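Side-chain contacts in ribonuclease VapC5 (Mycobacterium tuberculosis, PDB 3DBO), which is the probable toxin of a type II toxin-antitoxin system, a magnesium-dependent PIN-domain ribonuclease whose limited RNA-cleaving activity is seen in complex with the antitoxin VapB5: residues B[94-97]-B[98-102]; B[129-133]-B[134-138]. One frame throughout, in Å; residues are numbered along the deposited sequence.

Contact 1 (B[94-97]-B[98-102]); sequences ARMW and ARLRI
Trp97 and Arg101 both send CG away from their own backbone N (chi1 -172° and -174°), and these matching torsions lay the two side chains alongside one another, pointing the same way, one turn apart on helix 91-107 of the PIN domain. The pair is a classic i to i+4 contact. Arg101 CB lies over one face of the indole, 4.2 Å from the centroid of the Trp97 six-membered ring, which makes a CH-pi contact offset toward the rim. Arg101 CG follows over the same end of the ring, after which a bend at chi2 (64°) keeps Arg101 CD within 4.2 Å of Trp97 CH2 before NE and the guanidinium lead away from the indole. The aliphatic part of the arginine thus does the touching, while its guanidinium plane stands nearly perpendicular to the indole, so the two flat groups do not stack. Arg101 NH2 makes a weak hydrogen bond to the backbone of the other protein chain.

A second i to i+4 pair, Met96 with Leu100, forms along the same helix. Met96 CG packs against Leu100 CD1 at 3.8 Å, and the sulfur SD of Met96 approaches Leu100 CG at 4.0 Å. Leu100 is buried, reaching Ala142 and Val145 in the loop before the last strand, and Met96 extends this apolar patch to Ala123. Trp97 meanwhile stacks with the ring of Trp117 and touches Ile113 and Leu116, so the two pairs join helix 91-107 to helix 113-124 and the nearby loop.

Beneath the side chains runs regular alpha-helical backbone bonding. Leu100 N donates to Met96 O over 2.9 Å, almost straight, and Arg101 N reaches Trp97 O at 2.8 Å.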
loop_
_atom_site.group_PDB
_atom_site.type_symbol
_atom_site.label_atom_id
_atom_site.label_comp_id
_atom_site.label_asym_id
_atom_site.label_seq_id
_atom_site.Cartn_x
_atom_site.Cartn_y
_atom_site.Cartn_z
ATOM N N ALA B 94 4.528 15.306 -0.811
ATOM C CA ALA B 94 3.663 16.214 -1.541
ATOM C C ALA B 94 4.333 16.699 -2.819
ATOM O O ALA B 94 3.703 16.751 -3.856
ATOM C CB ALA B 94 3.293 17.420 -0.646
ATOM N N ARG B 95 5.603 17.090 -2.731
ATOM C CA ARG B 95 6.322 17.551 -3.923
ATOM C C ARG B 95 6.455 16.446 -4.962
ATOM O O ARG B 95 6.291 16.684 -6.164
ATOM C CB ARG B 95 7.678 18.112 -3.517
ATOM C CG ARG B 95 7.522 19.386 -2.654
ATOM C CD ARG B 95 8.905 19.969 -2.287
ATOM N NE ARG B 95 8.749 21.074 -1.343
ATOM C CZ ARG B 95 9.066 21.018 -0.049
ATOM N NH1 ARG B 95 9.598 19.913 0.483
ATOM N NH2 ARG B 95 8.870 22.090 0.713
ATOM N N MET B 96 6.735 15.237 -4.485
ATOM C CA MET B 96 6.823 14.070 -5.357
ATOM C C MET B 96 5.487 13.785 -6.046
ATOM O O MET B 96 5.469 13.480 -7.246
ATOM C CB MET B 96 7.301 12.836 -4.560
ATOM C CG MET B 96 7.545 11.575 -5.455
ATOM S SD MET B 96 8.782 11.826 -6.763
ATOM C CE MET B 96 10.276 11.751 -5.779
ATOM N N TRP B 97 4.377 13.860 -5.291
ATOM C CA TRP B 97 3.053 13.598 -5.848
ATOM C C TRP B 97 2.812 14.506 -7.057
ATOM O O TRP B 97 2.333 14.034 -8.079
ATOM C CB TRP B 97 1.962 13.841 -4.805
ATOM C CG TRP B 97 0.556 13.428 -5.188
ATOM C CD1 TRP B 97 -0.051 12.239 -4.910
ATOM C CD2 TRP B 97 -0.407 14.223 -5.882
ATOM N NE1 TRP B 97 -1.346 12.248 -5.384
ATOM C CE2 TRP B 97 -1.582 13.455 -5.994
ATOM C CE3 TRP B 97 -0.385 15.523 -6.422
ATOM C CZ2 TRP B 97 -2.744 13.942 -6.616
ATOM C CZ3 TRP B 97 -1.547 16.000 -7.053
ATOM C CH2 TRP B 97 -2.699 15.216 -7.136
ATOM N N ALA B 98 3.167 15.781 -6.939
ATOM C CA ALA B 98 2.971 16.723 -8.045
ATOM C C ALA B 98 3.766 16.308 -9.301
ATOM O O ALA B 98 3.229 16.350 -10.404
ATOM C CB ALA B 98 3.356 18.168 -7.602
ATOM N N ARG B 99 5.039 15.959 -9.129
ATOM C CA ARG B 99 5.894 15.519 -10.240
ATOM C C ARG B 99 5.300 14.279 -10.916
ATOM O O ARG B 99 5.162 14.238 -12.143
ATOM C CB ARG B 99 7.319 15.202 -9.743
ATOM C CG ARG B 99 8.296 14.851 -10.866
ATOM C CD ARG B 99 9.770 14.872 -10.427
ATOM N NE ARG B 99 10.632 14.759 -11.608
ATOM C CZ ARG B 99 11.886 15.203 -11.698
ATOM N NH1 ARG B 99 12.462 15.818 -10.671
ATOM N NH2 ARG B 99 12.564 15.044 -12.839
ATOM N N LEU B 100 4.955 13.284 -10.104
ATOM C CA LEU B 100 4.382 12.032 -10.636
ATOM C C LEU B 100 3.029 12.265 -11.308
ATOM O O LEU B 100 2.742 11.699 -12.370
ATOM C CB LEU B 100 4.306 10.948 -9.544
ATOM C CG LEU B 100 5.633 10.533 -8.892
ATOM C CD1 LEU B 100 5.382 9.510 -7.785
ATOM C CD2 LEU B 100 6.637 10.008 -9.930
ATOM N N ARG B 101 2.201 13.117 -10.708
ATOM C CA ARG B 101 0.908 13.474 -11.283
ATOM C C ARG B 101 1.021 14.134 -12.661
ATOM O O ARG B 101 0.257 13.798 -13.576
ATOM C CB ARG B 101 0.089 14.379 -10.331
ATOM C CG ARG B 101 -1.336 14.671 -10.810
ATOM C CD ARG B 101 -2.171 13.414 -10.871
ATOM N NE ARG B 101 -3.376 13.548 -11.699
ATOM C CZ ARG B 101 -3.437 13.274 -13.005
ATOM N NH1 ARG B 101 -2.371 12.884 -13.665
ATOM N NH2 ARG B 101 -4.596 13.391 -13.652
ATOM N N ILE B 102 1.957 15.060 -12.818
ATOM C CA ILE B 102 2.108 15.694 -14.142
ATOM C C ILE B 102 2.688 14.688 -15.168
ATOM O O ILE B 102 2.232 14.646 -16.313
ATOM C CB ILE B 102 2.975 16.986 -14.058
ATOM C CG1 ILE B 102 2.121 18.130 -13.553
ATOM C CG2 ILE B 102 3.436 17.464 -15.443
ATOM C CD1 ILE B 102 1.183 18.634 -14.600
#

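Contact 2 (B[129-133]-B[134-138]); sequences VITQD and DDFAA
Val129 CG1 sits squarely over the middle of the Phe136 ring, 3.9 Å from its centroid and only 9° off the ring normal. The two side chains cross at about a right angle, and a single methyl group makes this CH-pi contact. It is placed there by chi1 of 176°, which turns CG1 away from the valine's backbone N. Thr131, two residues further along strand 129-131, meets a different part of the phenylalanine: its OG1 and CB approach Phe136 CD2 at 3.8 Å and 3.9 Å, coming in obliquely. Strand and returning loop are therefore joined through one aromatic ring, with no hydrogen bond between the two segments.

Around this shell, Phe136 also packs on Ala119 and Asp115 of helix 113-124 and on Ile147 of strand 147-149, in keeping with its burial. Thr131 OG1 has polar work as well. It accepts from the backbone N of Asp133 over 3.2 Å, forming an ST turn where the strand ends, and it is further hydrogen-bonded to Asp26 OD2 and Ser28 OG. The buried hydroxyl thus has three hydrogen-bond partners, and it ties the turn to an aspartate predicted to bind magnesium.

Further out, beyond the two segments, Asp133 OD2 is salt-bridged to a basic side chain of the other protein chain. Asp135 OD2 accepts from Arg112 N and lies close to Asp115 OD2. With Asp26 and Asp115 predicted as magnesium ligands, the strand end, ST turn and following loop border the predicted metal site, consistent with the acidic centre characteristic of PIN-domain nucleases.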
loop_
_atom_site.group_PDB
_atom_site.type_symbol
_atom_site.label_atom_id
_atom_site.label_comp_id
_atom_site.label_asym_id
_atom_site.label_seq_id
_atom_site.Cartn_x
_atom_site.Cartn_y
_atom_site.Cartn_z
ATOM N N VAL B 129 7.871 0.563 -3.865
ATOM C CA VAL B 129 6.527 0.157 -3.491
ATOM C C VAL B 129 6.381 -1.361 -3.702
ATOM O O VAL B 129 6.684 -1.874 -4.786
ATOM C CB VAL B 129 5.451 0.864 -4.358
ATOM C CG1 VAL B 129 4.064 0.321 -3.998
ATOM C CG2 VAL B 129 5.494 2.397 -4.174
ATOM N N ILE B 130 5.919 -2.060 -2.662
ATOM C CA ILE B 130 5.658 -3.498 -2.723
ATOM C C ILE B 130 4.166 -3.652 -2.915
ATOM O O ILE B 130 3.378 -3.201 -2.063
ATOM C CB ILE B 130 6.165 -4.212 -1.434
ATOM C CG1 ILE B 130 7.538 -3.671 -1.014
ATOM C CG2 ILE B 130 6.222 -5.727 -1.616
ATOM C CD1 ILE B 130 8.610 -3.744 -2.092
ATOM N N THR B 131 3.763 -4.274 -4.025
ATOM C CA THR B 131 2.350 -4.382 -4.364
ATOM C C THR B 131 1.970 -5.770 -4.867
ATOM O O THR B 131 2.760 -6.444 -5.534
ATOM C CB THR B 131 1.867 -3.248 -5.360
ATOM O OG1 THR B 131 0.446 -3.299 -5.530
ATOM C CG2 THR B 131 2.527 -3.347 -6.732
ATOM N N GLN B 132 0.750 -6.177 -4.552
ATOM C CA GLN B 132 0.228 -7.429 -5.053
ATOM C C GLN B 132 -0.604 -7.182 -6.308
ATOM O O GLN B 132 -0.840 -8.111 -7.072
ATOM C CB GLN B 132 -0.588 -8.161 -3.965
ATOM C CG GLN B 132 -1.035 -9.527 -4.389
ATOM C CD GLN B 132 -1.907 -10.250 -3.383
ATOM O OE1 GLN B 132 -2.090 -11.454 -3.504
ATOM N NE2 GLN B 132 -2.448 -9.534 -2.385
ATOM N N ASP B 133 -1.043 -5.939 -6.515
ATOM C CA ASP B 133 -1.994 -5.615 -7.583
ATOM C C ASP B 133 -1.310 -4.863 -8.737
ATOM O O ASP B 133 -0.102 -4.673 -8.694
ATOM C CB ASP B 133 -3.201 -4.837 -7.038
ATOM C CG ASP B 133 -4.142 -5.707 -6.197
ATOM O OD1 ASP B 133 -3.807 -6.880 -5.909
ATOM O OD2 ASP B 133 -5.229 -5.210 -5.810
ATOM N N ASP B 134 -2.071 -4.429 -9.742
ATOM C CA ASP B 134 -1.478 -3.931 -10.999
ATOM C C ASP B 134 -1.527 -2.424 -11.260
ATOM O O ASP B 134 -1.333 -1.988 -12.398
ATOM C CB ASP B 134 -2.046 -4.701 -12.216
ATOM C CG ASP B 134 -3.527 -4.409 -12.493
ATOM O OD1 ASP B 134 -4.188 -3.647 -11.733
ATOM O OD2 ASP B 134 -4.041 -4.963 -13.499
ATOM N N ASP B 135 -1.766 -1.626 -10.221
ATOM C CA ASP B 135 -2.051 -0.204 -10.407
ATOM C C ASP B 135 -0.826 0.678 -10.625
ATOM O O ASP B 135 -0.918 1.743 -11.236
ATOM C CB ASP B 135 -2.857 0.353 -9.229
ATOM C CG ASP B 135 -3.476 1.729 -9.530
ATOM O OD1 ASP B 135 -3.735 2.051 -10.715
ATOM O OD2 ASP B 135 -3.725 2.489 -8.573
ATOM N N PHE B 136 0.307 0.261 -10.099
ATOM C CA PHE B 136 1.465 1.150 -10.058
ATOM C C PHE B 136 2.257 1.066 -11.350
ATOM O O PHE B 136 3.177 1.846 -11.582
ATOM C CB PHE B 136 2.325 0.788 -8.865
ATOM C CG PHE B 136 1.689 1.103 -7.546
ATOM C CD1 PHE B 136 1.877 2.348 -6.956
ATOM C CD2 PHE B 136 0.893 0.168 -6.894
ATOM C CE1 PHE B 136 1.300 2.642 -5.735
ATOM C CE2 PHE B 136 0.293 0.469 -5.675
ATOM C CZ PHE B 136 0.511 1.706 -5.085
ATOM N N ALA B 137 1.864 0.114 -12.197
ATOM C CA ALA B 137 2.490 -0.148 -13.498
ATOM C C ALA B 137 2.661 1.079 -14.356
ATOM O O ALA B 137 3.688 1.239 -15.015
ATOM C CB ALA B 137 1.692 -1.199 -14.259
ATOM N N ALA B 138 1.671 1.968 -14.337
ATOM C CA ALA B 138 1.718 3.175 -15.149
ATOM C C ALA B 138 2.901 4.104 -14.844
ATOM O O ALA B 138 3.229 4.965 -15.641
ATOM C CB ALA B 138 0.423 3.945 -14.994
#

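How the contacts relate
The two contacts follow one another along the chain and do not touch: their centres lie about 17 Å apart and their nearest atoms about 8 Å apart. Helix 113-124 lies between them, packing on Trp97 and Arg101 of contact 1 at Leu116 and on Met96 at Ala123, and on Phe136 and Val129 of contact 2 at Ala119 and Ala122. That helix carries Asp115, a predicted magnesium ligand. Contact 2 borders this site directly: the side chain of Asp135 lies close to that of Asp115, and the side chains of Thr131 and Asp26 are about 3 Å apart. In contact 1, Trp97 stays about 9 Å from Asp115, side chain to side chain, on the surface side of the domain.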